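Local coordinates for uncharacterized protein (Methanosarcina mazei, PDB 3R6A) that is of unknown function but belongs to the glyoxalase/bleomycin resistance protein/dioxygenase superfamily of small alpha-beta proteins and is found here as a two-chain assembly, at residues 10-15 and 51-56; 68-73 and 114-119; 88-93 and 101-106. One frame throughout, in Å; residues are numbered along the deposited sequence.

Interaction 1 (10-15 and 51-56); sequences SRLYVA and ILLIAG
Strands 10-14 and 51-55 run parallel, their axes 4.7 Å apart at closest and 26° apart in direction, with Ser10 beside Ile51 and Val14 beside Ala55. Leu12 N reaches Leu52 O, Leu12 O takes Ile54 N, Val14 N reaches Ile54 O, and Val14 O takes Gly56 N. Leu52 N to Ser10 O completes this parallel ladder at 2.8 Å.

On the face of Arg11 and Tyr13, the long branch of Ile54 does the touching. Ile54 CD1 lies over one face of the Arg11 guanidinium, toward the rim and 3.5 Å from Arg11 NH2, and also meets Tyr13 CE1 at 3.7 Å. A bend at chi3 (67°) turns the arginine back toward the tyrosine, where Arg11 NE gives a 3.0 Å bond to Tyr13 OH close to the guanidinium plane. With NH2 on Phe64 O and NH1 on Glu114 and Thr70, this buried cation has partners at all three nitrogens, so its rotation is fixed. On the other face leucine, valine, isoleucine and alanine pack as plain hydrocarbon: Leu12 CD1 on Ile51 CG2, Leu12 CB on Leu53 CD2 at 3.8 Å, Val14 CG2 on Ala55 CB at 3.7 Å.

Pairing the first strand with the fourth is consistent with the superfamily's four-stranded half. Helix 17-27 covers Leu12, Leu53 and Ala55, while Leu61 of helix 58-61 rests on Tyr13 and Ile54. Strand 44-48 flanks strand 51-55, and Ser10 OG meets Ser10 OG of the second subunit.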
ATOM      1  N   SER B  10      -3.188   1.168   0.840  1.00 13.90           N
ATOM      2  CA  SER B  10      -2.161   0.185   1.181  1.00 13.40           C
ATOM      3  C   SER B  10      -2.823  -0.913   2.003  1.00 16.12           C
ATOM      4  O   SER B  10      -3.640  -0.635   2.878  1.00 18.16           O
ATOM      5  CB  SER B  10      -1.045   0.846   1.985  1.00 14.88           C
ATOM      6  OG  SER B  10      -0.471   1.905   1.239  1.00 15.41           O
ATOM      7  N   ARG B  11      -2.442  -2.155   1.733  1.00 13.98           N
ATOM      8  CA  ARG B  11      -3.038  -3.305   2.393  1.00 13.01           C
ATOM      9  C   ARG B  11      -2.187  -3.951   3.474  1.00 13.30           C
ATOM     10  O   ARG B  11      -1.008  -4.224   3.266  1.00 12.94           O
ATOM     11  CB  ARG B  11      -3.376  -4.359   1.338  1.00 14.57           C
ATOM     12  CG  ARG B  11      -4.335  -3.873   0.256  1.00 15.80           C
ATOM     13  CD  ARG B  11      -4.159  -4.677  -1.031  1.00 16.33           C
ATOM     14  NE  ARG B  11      -4.575  -6.079  -0.912  1.00 16.13           N
ATOM     15  CZ  ARG B  11      -5.816  -6.514  -1.113  1.00 19.94           C
ATOM     16  NH1 ARG B  11      -6.779  -5.662  -1.441  1.00 18.37           N
ATOM     17  NH2 ARG B  11      -6.093  -7.811  -1.016  1.00 19.36           N
ATOM     18  N   LEU B  12      -2.800  -4.189   4.629  1.00 12.47           N
ATOM     19  CA  LEU B  12      -2.131  -4.853   5.738  1.00 13.94           C
ATOM     20  C   LEU B  12      -3.001  -6.059   6.080  1.00 14.32           C
ATOM     21  O   LEU B  12      -4.233  -5.993   6.003  1.00 14.60           O
ATOM     22  CB  LEU B  12      -2.000  -3.927   6.954  1.00 13.82           C
ATOM     23  CG  LEU B  12      -1.117  -2.686   6.792  1.00 14.58           C
ATOM     24  CD1 LEU B  12      -0.960  -1.993   8.140  1.00 15.33           C
ATOM     25  CD2 LEU B  12       0.250  -3.080   6.246  1.00 17.21           C
ATOM     26  N   TYR B  13      -2.351  -7.156   6.449  1.00 15.32           N
ATOM     27  CA  TYR B  13      -3.031  -8.404   6.769  1.00 16.11           C
ATOM     28  C   TYR B  13      -2.791  -8.779   8.218  1.00 17.50           C
ATOM     29  O   TYR B  13      -1.648  -8.913   8.652  1.00 19.10           O
ATOM     30  CB  TYR B  13      -2.506  -9.495   5.842  1.00 17.59           C
ATOM     31  CG  TYR B  13      -2.473  -9.045   4.406  1.00 17.10           C
ATOM     32  CD1 TYR B  13      -3.570  -9.233   3.568  1.00 17.14           C
ATOM     33  CD2 TYR B  13      -1.361  -8.370   3.895  1.00 17.07           C
ATOM     34  CE1 TYR B  13      -3.564  -8.759   2.258  1.00 18.55           C
ATOM     35  CE2 TYR B  13      -1.346  -7.893   2.590  1.00 18.13           C
ATOM     36  CZ  TYR B  13      -2.450  -8.091   1.778  1.00 17.77           C
ATOM     37  OH  TYR B  13      -2.439  -7.617   0.489  1.00 17.86           O
ATOM     38  N   VAL B  14      -3.881  -8.957   8.957  1.00 17.06           N
ATOM     39  CA  VAL B  14      -3.799  -9.286  10.372  1.00 17.18           C
ATOM     40  C   VAL B  14      -4.742 -10.428  10.741  1.00 18.51           C
ATOM     41  O   VAL B  14      -5.661 -10.757   9.993  1.00 17.41           O
ATOM     42  CB  VAL B  14      -4.138  -8.047  11.230  1.00 18.06           C
ATOM     43  CG1 VAL B  14      -3.163  -6.914  10.907  1.00 17.38           C
ATOM     44  CG2 VAL B  14      -5.577  -7.606  10.972  1.00 16.43           C
ATOM     45  N   ALA B  15      -4.509 -11.021  11.906  1.00 20.58           N
ATOM     46  CA  ALA B  15      -5.332 -12.130  12.372  1.00 22.46           C
ATOM     47  C   ALA B  15      -6.691 -11.649  12.868  1.00 25.04           C
ATOM     48  O   ALA B  15      -7.717 -12.275  12.596  1.00 25.69           O
ATOM     49  CB  ALA B  15      -4.605 -12.877  13.482  1.00 22.36           C
ATOM     50  N   ILE B  51      -5.250   3.105   4.792  1.00 13.74           N
ATOM     51  CA  ILE B  51      -4.837   1.730   5.016  1.00 13.50           C
ATOM     52  C   ILE B  51      -6.053   0.813   5.038  1.00 14.85           C
ATOM     53  O   ILE B  51      -7.043   1.111   5.691  1.00 12.59           O
ATOM     54  CB  ILE B  51      -4.121   1.575   6.366  1.00 15.77           C
ATOM     55  CG1 ILE B  51      -2.800   2.341   6.347  1.00 15.33           C
ATOM     56  CG2 ILE B  51      -3.869   0.099   6.658  1.00 17.42           C
ATOM     57  CD1 ILE B  51      -2.074   2.307   7.659  1.00 19.82           C
ATOM     58  N   LEU B  52      -5.968  -0.299   4.316  1.00 13.32           N
ATOM     59  CA  LEU B  52      -7.040  -1.279   4.301  1.00 14.11           C
ATOM     60  C   LEU B  52      -6.544  -2.426   5.159  1.00 14.50           C
ATOM     61  O   LEU B  52      -5.520  -3.039   4.844  1.00 14.74           O
ATOM     62  CB  LEU B  52      -7.313  -1.801   2.883  1.00 14.80           C
ATOM     63  CG  LEU B  52      -8.118  -0.943   1.908  1.00 18.48           C
ATOM     64  CD1 LEU B  52      -8.203  -1.653   0.557  1.00 20.85           C
ATOM     65  CD2 LEU B  52      -9.517  -0.709   2.464  1.00 20.13           C
ATOM     66  N   LEU B  53      -7.246  -2.694   6.257  1.00 13.42           N
ATOM     67  CA  LEU B  53      -6.891  -3.790   7.149  1.00 14.90           C
ATOM     68  C   LEU B  53      -7.755  -4.995   6.792  1.00 16.12           C
ATOM     69  O   LEU B  53      -8.986  -4.928   6.853  1.00 14.34           O
ATOM     70  CB  LEU B  53      -7.136  -3.401   8.610  1.00 16.83           C
ATOM     71  CG  LEU B  53      -6.193  -2.389   9.251  1.00 20.64           C
ATOM     72  CD1 LEU B  53      -6.695  -2.050  10.656  1.00 23.04           C
ATOM     73  CD2 LEU B  53      -4.777  -2.966   9.317  1.00 23.05           C
ATOM     74  N   ILE B  54      -7.101  -6.088   6.407  1.00 14.38           N
ATOM     75  CA  ILE B  54      -7.786  -7.320   6.033  1.00 15.37           C
ATOM     76  C   ILE B  54      -7.460  -8.350   7.112  1.00 15.25           C
ATOM     77  O   ILE B  54      -6.294  -8.687   7.312  1.00 14.50           O
ATOM     78  CB  ILE B  54      -7.281  -7.809   4.663  1.00 17.01           C
ATOM     79  CG1 ILE B  54      -7.458  -6.688   3.634  1.00 19.82           C
ATOM     80  CG2 ILE B  54      -8.037  -9.064   4.237  1.00 17.96           C
ATOM     81  CD1 ILE B  54      -6.845  -6.982   2.290  1.00 21.10           C
ATOM     82  N   ALA B  55      -8.488  -8.835   7.810  1.00 15.42           N
ATOM     83  CA  ALA B  55      -8.288  -9.789   8.896  1.00 16.77           C
ATOM     84  C   ALA B  55      -8.889 -11.162   8.639  1.00 16.50           C
ATOM     85  O   ALA B  55      -9.956 -11.288   8.044  1.00 17.51           O
ATOM     86  CB  ALA B  55      -8.855  -9.215  10.195  1.00 16.67           C
ATOM     87  N   GLY B  56      -8.188 -12.189   9.108  1.00 19.23           N
ATOM     88  CA  GLY B  56      -8.649 -13.554   8.937  1.00 21.85           C
ATOM     89  C   GLY B  56      -7.526 -14.530   9.233  1.00 22.79           C
ATOM     90  O   GLY B  56      -6.405 -14.120   9.536  1.00 22.94           O
TER

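Interaction 2 (68-73 and 114-119); sequences QATFLV and EYVEHS
Thr70 OG1 donates to Glu114 OE1 at 2.8 Å, and Glu114 OE1 receives it with its anti lone pair, the one away from the other carboxylate oxygen. Arg11 NH1 binds both atoms and holds them together, so the hydroxyl accepts from the arginine while donating its hydrogen bond to the glutamate. Glu114 reaches this place with CG anti to its backbone N (chi1 173°) and an extended chain that lies alongside the threonine.

Beneath runs a parallel ladder: Glu114 N to Ala69 O, Phe71 N to Glu114 O, Val116 N to Phe71 O and Val73 N to Val116 O, the last at 2.8 Å. Farther along, a water continues the link, donating to Val73 O and accepting from His118 N.

Phe71 turns its edge to the face of Tyr115 in a T-shaped pair, with planes at 74° and centroids 5.3 Å apart. Such broad rings suit this buried face. Val73 CG1 comes up to the tyrosine's edge, 4.0 Å from Tyr115 CD1, and Tyr115 OH is taken by His107. On the opposite face of the sheet, Leu72 sets CD1 above the centre of the His118 ring, a CH-pi contact 3.5 Å from the centroid, and Thr70 CG2 packs on Val116 CG2.

These are the first and fourth strands of the second half of the sheet, consistent with the superfamily fold. Strand 5-14 flanks strand 69-73 and strand 100-106 flanks strand 112-118; helix 76-84 covers Val73 and Tyr115, and Ile51 of the second subunit packs on Phe71.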
ATOM      1  N   GLN B  68      -1.083  -6.377  -4.494  1.00 19.35           N
ATOM      2  CA  GLN B  68      -0.149  -5.373  -3.983  1.00 20.06           C
ATOM      3  C   GLN B  68      -0.809  -4.163  -3.324  1.00 18.72           C
ATOM      4  O   GLN B  68      -0.349  -3.677  -2.285  1.00 19.67           O
ATOM      5  CB  GLN B  68       0.754  -4.879  -5.120  1.00 24.47           C
ATOM      6  CG  GLN B  68       1.430  -5.982  -5.931  1.00 30.27           C
ATOM      7  CD  GLN B  68       2.352  -6.832  -5.094  1.00 34.09           C
ATOM      8  OE1 GLN B  68       3.247  -6.318  -4.422  1.00 38.81           O
ATOM      9  NE2 GLN B  68       2.145  -8.143  -5.131  1.00 35.83           N
ATOM     10  N   ALA B  69      -1.878  -3.667  -3.934  1.00 16.17           N
ATOM     11  CA  ALA B  69      -2.573  -2.495  -3.416  1.00 15.03           C
ATOM     12  C   ALA B  69      -3.954  -2.373  -4.030  1.00 15.35           C
ATOM     13  O   ALA B  69      -4.299  -3.101  -4.956  1.00 15.13           O
ATOM     14  CB  ALA B  69      -1.764  -1.240  -3.717  1.00 14.29           C
ATOM     15  N   THR B  70      -4.739  -1.442  -3.501  1.00 13.64           N
ATOM     16  CA  THR B  70      -6.094  -1.210  -3.983  1.00 13.64           C
ATOM     17  C   THR B  70      -6.226   0.234  -4.451  1.00 14.03           C
ATOM     18  O   THR B  70      -5.854   1.168  -3.737  1.00 13.06           O
ATOM     19  CB  THR B  70      -7.110  -1.500  -2.863  1.00 13.03           C
ATOM     20  OG1 THR B  70      -7.085  -2.901  -2.566  1.00 14.07           O
ATOM     21  CG2 THR B  70      -8.517  -1.086  -3.270  1.00 13.45           C
ATOM     22  N   PHE B  71      -6.730   0.405  -5.668  1.00 12.73           N
ATOM     23  CA  PHE B  71      -6.924   1.730  -6.237  1.00 13.11           C
ATOM     24  C   PHE B  71      -8.409   2.039  -6.262  1.00 12.78           C
ATOM     25  O   PHE B  71      -9.171   1.345  -6.931  1.00 13.65           O
ATOM     26  CB  PHE B  71      -6.422   1.807  -7.686  1.00 12.02           C
ATOM     27  CG  PHE B  71      -4.928   1.712  -7.849  1.00 13.23           C
ATOM     28  CD1 PHE B  71      -4.083   1.530  -6.758  1.00 13.81           C
ATOM     29  CD2 PHE B  71      -4.368   1.800  -9.124  1.00 14.14           C
ATOM     30  CE1 PHE B  71      -2.704   1.432  -6.937  1.00 13.70           C
ATOM     31  CE2 PHE B  71      -2.992   1.703  -9.311  1.00 15.37           C
ATOM     32  CZ  PHE B  71      -2.159   1.519  -8.213  1.00 14.28           C
ATOM     33  N   LEU B  72      -8.821   3.065  -5.523  1.00 13.66           N
ATOM     34  CA  LEU B  72     -10.218   3.491  -5.532  1.00 15.77           C
ATOM     35  C   LEU B  72     -10.290   4.444  -6.725  1.00 16.59           C
ATOM     36  O   LEU B  72      -9.528   5.412  -6.797  1.00 16.82           O
ATOM     37  CB  LEU B  72     -10.562   4.222  -4.229  1.00 16.20           C
ATOM     38  CG  LEU B  72     -11.958   4.829  -4.071  1.00 20.18           C
ATOM     39  CD1 LEU B  72     -13.039   3.766  -4.261  1.00 21.82           C
ATOM     40  CD2 LEU B  72     -12.061   5.448  -2.685  1.00 21.01           C
ATOM     41  N   VAL B  73     -11.184   4.160  -7.668  1.00 15.49           N
ATOM     42  CA  VAL B  73     -11.300   4.976  -8.870  1.00 16.97           C
ATOM     43  C   VAL B  73     -12.710   5.488  -9.129  1.00 19.76           C
ATOM     44  O   VAL B  73     -13.679   4.992  -8.559  1.00 19.79           O
ATOM     45  CB  VAL B  73     -10.827   4.181 -10.119  1.00 15.60           C
ATOM     46  CG1 VAL B  73      -9.413   3.667  -9.898  1.00 13.62           C
ATOM     47  CG2 VAL B  73     -11.763   3.006 -10.382  1.00 16.71           C
ATOM     48  N   GLU B 114      -6.040  -4.265  -7.179  1.00 12.54           N
ATOM     49  CA  GLU B 114      -7.491  -4.345  -7.103  1.00 14.05           C
ATOM     50  C   GLU B 114      -8.032  -2.946  -7.375  1.00 14.39           C
ATOM     51  O   GLU B 114      -7.646  -1.986  -6.704  1.00 15.47           O
ATOM     52  CB  GLU B 114      -7.952  -4.803  -5.718  1.00 15.19           C
ATOM     53  CG  GLU B 114      -9.459  -4.732  -5.550  1.00 18.05           C
ATOM     54  CD  GLU B 114      -9.903  -5.018  -4.133  1.00 23.04           C
ATOM     55  OE1 GLU B 114      -9.215  -4.562  -3.193  1.00 19.12           O
ATOM     56  OE2 GLU B 114     -10.947  -5.688  -3.963  1.00 24.34           O
ATOM     57  N   TYR B 115      -8.892  -2.827  -8.379  1.00 12.14           N
ATOM     58  CA  TYR B 115      -9.506  -1.545  -8.720  1.00 12.18           C
ATOM     59  C   TYR B 115     -10.928  -1.568  -8.172  1.00 11.69           C
ATOM     60  O   TYR B 115     -11.693  -2.499  -8.435  1.00 12.66           O
ATOM     61  CB  TYR B 115      -9.535  -1.350 -10.238  1.00 12.06           C
ATOM     62  CG  TYR B 115      -8.182  -1.035 -10.829  1.00 12.92           C
ATOM     63  CD1 TYR B 115      -7.843   0.269 -11.187  1.00 13.32           C
ATOM     64  CD2 TYR B 115      -7.236  -2.042 -11.032  1.00 13.05           C
ATOM     65  CE1 TYR B 115      -6.601   0.565 -11.738  1.00 12.06           C
ATOM     66  CE2 TYR B 115      -5.989  -1.755 -11.580  1.00 12.65           C
ATOM     67  CZ  TYR B 115      -5.680  -0.449 -11.935  1.00 12.96           C
ATOM     68  OH  TYR B 115      -4.468  -0.160 -12.520  1.00 13.47           O
ATOM     69  N   VAL B 116     -11.286  -0.540  -7.412  1.00 12.97           N
ATOM     70  CA  VAL B 116     -12.613  -0.486  -6.817  1.00 15.04           C
ATOM     71  C   VAL B 116     -13.348   0.797  -7.162  1.00 16.22           C
ATOM     72  O   VAL B 116     -12.752   1.869  -7.224  1.00 15.79           O
ATOM     73  CB  VAL B 116     -12.519  -0.595  -5.282  1.00 16.51           C
ATOM     74  CG1 VAL B 116     -13.912  -0.571  -4.668  1.00 21.73           C
ATOM     75  CG2 VAL B 116     -11.782  -1.868  -4.898  1.00 19.00           C
ATOM     76  N   GLU B 117     -14.652   0.671  -7.382  1.00 17.76           N
ATOM     77  CA  GLU B 117     -15.504   1.808  -7.690  1.00 21.16           C
ATOM     78  C   GLU B 117     -16.619   1.771  -6.653  1.00 23.02           C
ATOM     79  O   GLU B 117     -17.323   0.774  -6.533  1.00 21.57           O
ATOM     80  CB  GLU B 117     -16.094   1.663  -9.093  1.00 24.29           C
ATOM     81  CG  GLU B 117     -16.923   2.852  -9.551  1.00 30.50           C
ATOM     82  CD  GLU B 117     -17.607   2.600 -10.882  1.00 33.51           C
ATOM     83  OE1 GLU B 117     -16.900   2.378 -11.888  1.00 33.09           O
ATOM     84  OE2 GLU B 117     -18.856   2.617 -10.920  1.00 37.26           O
ATOM     85  N   HIS B 118     -16.763   2.846  -5.888  1.00 24.73           N
ATOM     86  CA  HIS B 118     -17.799   2.912  -4.866  1.00 28.51           C
ATOM     87  C   HIS B 118     -19.087   3.503  -5.427  1.00 31.34           C
ATOM     88  O   HIS B 118     -19.059   4.467  -6.194  1.00 32.20           O
ATOM     89  CB  HIS B 118     -17.313   3.755  -3.681  1.00 28.44           C
ATOM     90  CG  HIS B 118     -16.328   3.052  -2.797  1.00 28.97           C
ATOM     91  ND1 HIS B 118     -15.545   3.719  -1.882  1.00 30.12           N
ATOM     92  CD2 HIS B 118     -16.025   1.738  -2.666  1.00 28.32           C
ATOM     93  CE1 HIS B 118     -14.800   2.848  -1.224  1.00 29.24           C
ATOM     94  NE2 HIS B 118     -15.073   1.639  -1.680  1.00 30.60           N
ATOM     95  N   SER B 119     -20.215   2.911  -5.055  1.00 34.33           N
ATOM     96  CA  SER B 119     -21.508   3.403  -5.513  1.00 36.66           C
ATOM     97  C   SER B 119     -21.900   4.582  -4.630  1.00 37.94           C
ATOM     98  O   SER B 119     -21.098   5.050  -3.823  1.00 38.83           O
ATOM     99  CB  SER B 119     -22.558   2.294  -5.424  1.00 36.76           C
ATOM    100  OG  SER B 119     -22.655   1.789  -4.105  1.00 39.34           O
TER
HETATM  101  O   HOH W   1     -15.464   5.180  -6.613  1.00 29.47           O

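Interaction 3 (88-93 and 101-106); sequences AEIIRG and RNMTVR
The carbonyl of Thr104 meets the N-H groups of two residues: Thr104 O accepts from Ile91 N at 3.0 Å and from Arg92 N at 3.2 Å, each tilted 17° from the carbonyl plane. Ile91 CG1 lies 3.2 Å from Thr104 O, because chi1 of 61° places it between the backbone N and the carbonyl carbon. Thr104 N in turn donates to Arg92 O, well tilted from that carbonyl's plane.

Earlier in strand 89-91 the pairing is regular: Glu89 and Arg106 exchange both backbone bonds, the straighter one being Glu89 N to Arg106 O. The side chains of Ile91 and Arg92 both sit on Thr104, Ile91 CD1 3.7 Å from Thr104 CG2 and Arg92 CB 3.7 Å from Thr104 CB. Facing helix 76-84, Ile90 CD1 fits tightly against Val105 CG2 at 3.5 Å, and Ala88 CB meets Val105 CG1 and lies near Leu83 of that helix. Gly93 suits its place: a CB there would clash with Asn102 O, and a positive phi of 74° is easiest without a side chain.

Two residues opposite one make this a classic beta bulge in an antiparallel hairpin, here formed by strands 89-97 and 100-106 at one side of the sheet.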
ATOM      1  N   ALA B  88      -2.082  -4.931 -19.817  1.00 24.38           N
ATOM      2  CA  ALA B  88      -2.577  -5.483 -18.559  1.00 24.65           C
ATOM      3  C   ALA B  88      -3.638  -6.553 -18.800  1.00 25.73           C
ATOM      4  O   ALA B  88      -4.341  -6.530 -19.816  1.00 27.06           O
ATOM      5  CB  ALA B  88      -3.149  -4.369 -17.693  1.00 21.62           C
ATOM      6  N   GLU B  89      -3.745  -7.490 -17.863  1.00 25.05           N
ATOM      7  CA  GLU B  89      -4.721  -8.571 -17.952  1.00 24.61           C
ATOM      8  C   GLU B  89      -5.763  -8.425 -16.849  1.00 23.28           C
ATOM      9  O   GLU B  89      -5.410  -8.314 -15.674  1.00 19.56           O
ATOM     10  CB  GLU B  89      -4.023  -9.924 -17.793  1.00 27.73           C
ATOM     11  CG  GLU B  89      -2.948 -10.213 -18.831  1.00 33.90           C
ATOM     12  CD  GLU B  89      -3.514 -10.761 -20.125  1.00 36.74           C
ATOM     13  OE1 GLU B  89      -4.413 -10.120 -20.711  1.00 40.34           O
ATOM     14  OE2 GLU B  89      -3.056 -11.837 -20.558  1.00 40.63           O
ATOM     15  N   ILE B  90      -7.040  -8.415 -17.220  1.00 19.46           N
ATOM     16  CA  ILE B  90      -8.099  -8.320 -16.220  1.00 20.88           C
ATOM     17  C   ILE B  90      -8.332  -9.756 -15.773  1.00 21.24           C
ATOM     18  O   ILE B  90      -8.858 -10.563 -16.542  1.00 20.54           O
ATOM     19  CB  ILE B  90      -9.401  -7.760 -16.820  1.00 21.44           C
ATOM     20  CG1 ILE B  90      -9.112  -6.463 -17.578  1.00 24.19           C
ATOM     21  CG2 ILE B  90     -10.422  -7.528 -15.715  1.00 21.77           C
ATOM     22  CD1 ILE B  90      -8.508  -5.365 -16.729  1.00 24.19           C
ATOM     23  N   ILE B  91      -7.944 -10.082 -14.541  1.00 20.30           N
ATOM     24  CA  ILE B  91      -8.089 -11.448 -14.053  1.00 21.32           C
ATOM     25  C   ILE B  91      -9.323 -11.763 -13.206  1.00 21.55           C
ATOM     26  O   ILE B  91      -9.627 -12.935 -12.971  1.00 22.86           O
ATOM     27  CB  ILE B  91      -6.814 -11.892 -13.293  1.00 22.96           C
ATOM     28  CG1 ILE B  91      -6.573 -10.987 -12.090  1.00 24.02           C
ATOM     29  CG2 ILE B  91      -5.603 -11.833 -14.232  1.00 23.76           C
ATOM     30  CD1 ILE B  91      -5.306 -11.323 -11.330  1.00 26.43           C
ATOM     31  N   ARG B  92     -10.034 -10.733 -12.751  1.00 19.95           N
ATOM     32  CA  ARG B  92     -11.252 -10.916 -11.959  1.00 21.86           C
ATOM     33  C   ARG B  92     -12.178  -9.735 -12.184  1.00 19.99           C
ATOM     34  O   ARG B  92     -11.739  -8.596 -12.117  1.00 17.38           O
ATOM     35  CB  ARG B  92     -10.953 -10.976 -10.460  1.00 26.54           C
ATOM     36  CG  ARG B  92     -10.226 -12.196  -9.971  1.00 32.15           C
ATOM     37  CD  ARG B  92     -10.225 -12.197  -8.450  1.00 36.55           C
ATOM     38  NE  ARG B  92     -11.582 -12.233  -7.907  1.00 40.66           N
ATOM     39  CZ  ARG B  92     -12.442 -13.231  -8.101  1.00 42.84           C
ATOM     40  NH1 ARG B  92     -12.092 -14.283  -8.828  1.00 44.59           N
ATOM     41  NH2 ARG B  92     -13.653 -13.181  -7.561  1.00 45.38           N
ATOM     42  N   GLY B  93     -13.454 -10.007 -12.441  1.00 20.31           N
ATOM     43  CA  GLY B  93     -14.407  -8.929 -12.649  1.00 19.65           C
ATOM     44  C   GLY B  93     -14.282  -8.229 -13.988  1.00 21.61           C
ATOM     45  O   GLY B  93     -13.630  -8.746 -14.902  1.00 20.18           O
ATOM     46  N   ARG B 101     -18.446  -1.869  -7.347  1.00 16.81           N
ATOM     47  CA  ARG B 101     -17.921  -2.844  -8.304  1.00 18.20           C
ATOM     48  C   ARG B 101     -16.409  -2.918  -8.176  1.00 17.86           C
ATOM     49  O   ARG B 101     -15.760  -1.910  -7.922  1.00 18.55           O
ATOM     50  CB  ARG B 101     -18.256  -2.429  -9.738  1.00 19.36           C
ATOM     51  CG  ARG B 101     -19.728  -2.364 -10.073  1.00 25.68           C
ATOM     52  CD  ARG B 101     -19.920  -1.586 -11.369  1.00 30.11           C
ATOM     53  NE  ARG B 101     -19.269  -2.230 -12.508  1.00 33.42           N
ATOM     54  CZ  ARG B 101     -18.739  -1.570 -13.534  1.00 33.88           C
ATOM     55  NH1 ARG B 101     -18.773  -0.246 -13.564  1.00 36.14           N
ATOM     56  NH2 ARG B 101     -18.182  -2.234 -14.536  1.00 35.39           N
ATOM     57  N   ASN B 102     -15.845  -4.109  -8.352  1.00 16.00           N
ATOM     58  CA  ASN B 102     -14.393  -4.256  -8.272  1.00 17.99           C
ATOM     59  C   ASN B 102     -13.903  -5.140  -9.406  1.00 17.30           C
ATOM     60  O   ASN B 102     -14.690  -5.794 -10.089  1.00 17.13           O
ATOM     61  CB  ASN B 102     -13.937  -4.935  -6.974  1.00 20.20           C
ATOM     62  CG  ASN B 102     -14.592  -4.373  -5.729  1.00 26.99           C
ATOM     63  OD1 ASN B 102     -14.864  -3.181  -5.630  1.00 28.20           O
ATOM     64  ND2 ASN B 102     -14.817  -5.246  -4.749  1.00 28.26           N
HETATM   65  N   MSE B 103     -12.587  -5.139  -9.588  1.00 16.03           N
HETATM   66  CA  MSE B 103     -11.920  -5.989 -10.568  1.00 15.59           C
HETATM   67  C   MSE B 103     -10.474  -6.089 -10.116  1.00 15.84           C
HETATM   68  O   MSE B 103      -9.953  -5.184  -9.458  1.00 16.35           O
HETATM   69  CB  MSE B 103     -11.997  -5.417 -11.988  1.00 15.42           C
HETATM   70  CG  MSE B 103     -11.251  -4.120 -12.212  1.00 17.60           C
HETATM   71 SE   MSE B 103     -11.335  -3.605 -14.086  1.00 26.06          SE
HETATM   72  CE  MSE B 103     -10.251  -2.001 -13.990  1.00 19.15           C
ATOM     73  N   THR B 104      -9.837  -7.206 -10.433  1.00 14.53           N
ATOM     74  CA  THR B 104      -8.443  -7.406 -10.065  1.00 14.61           C
ATOM     75  C   THR B 104      -7.682  -7.485 -11.373  1.00 13.03           C
ATOM     76  O   THR B 104      -8.113  -8.149 -12.313  1.00 14.70           O
ATOM     77  CB  THR B 104      -8.266  -8.682  -9.231  1.00 16.58           C
ATOM     78  OG1 THR B 104      -8.989  -8.536  -8.001  1.00 18.01           O
ATOM     79  CG2 THR B 104      -6.790  -8.910  -8.907  1.00 15.29           C
ATOM     80  N   VAL B 105      -6.552  -6.798 -11.428  1.00 12.19           N
ATOM     81  CA  VAL B 105      -5.784  -6.720 -12.657  1.00 14.16           C
ATOM     82  C   VAL B 105      -4.312  -7.039 -12.494  1.00 14.07           C
ATOM     83  O   VAL B 105      -3.700  -6.664 -11.502  1.00 14.54           O
ATOM     84  CB  VAL B 105      -5.888  -5.288 -13.234  1.00 14.44           C
ATOM     85  CG1 VAL B 105      -5.070  -5.161 -14.514  1.00 15.83           C
ATOM     86  CG2 VAL B 105      -7.347  -4.932 -13.477  1.00 14.42           C
ATOM     87  N   ARG B 106      -3.748  -7.735 -13.478  1.00 13.49           N
ATOM     88  CA  ARG B 106      -2.324  -8.026 -13.458  1.00 14.34           C
ATOM     89  C   ARG B 106      -1.689  -7.089 -14.475  1.00 15.12           C
ATOM     90  O   ARG B 106      -1.902  -7.228 -15.681  1.00 16.56           O
ATOM     91  CB  ARG B 106      -2.024  -9.482 -13.851  1.00 14.60           C
ATOM     92  CG  ARG B 106      -0.521  -9.805 -13.840  1.00 16.73           C
ATOM     93  CD  ARG B 106      -0.243 -11.243 -14.280  1.00 16.93           C
ATOM     94  NE  ARG B 106       1.168 -11.616 -14.129  1.00 20.13           N
ATOM     95  CZ  ARG B 106       2.143 -11.265 -14.964  1.00 19.48           C
ATOM     96  NH1 ARG B 106       1.887 -10.525 -16.034  1.00 23.48           N
ATOM     97  NH2 ARG B 106       3.387 -11.654 -14.723  1.00 24.23           N
TER

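From the N terminus, strand 5-14 leads through helix 17-27 and strands 34-35 and 44-48 before strand 51-55 closes interaction 1. That loop is complete before interaction 2 opens at 68-73. Interaction 2 closes only at 114-119, and the hairpin of interaction 3 is nested inside it. Strands 5-14 and 69-73 are neighbours in the sheet, and Arg11 passes between the first two contacts to Thr70 and Glu114. Strands 100-106 and 112-118 join the second and third, with Tyr115 N on Met103 O. Interactions 1 and 2 each pair a first with a fourth strand, consistent with the paired four-stranded halves of this superfamily. Interactions 1 and 2 touch the second subunit.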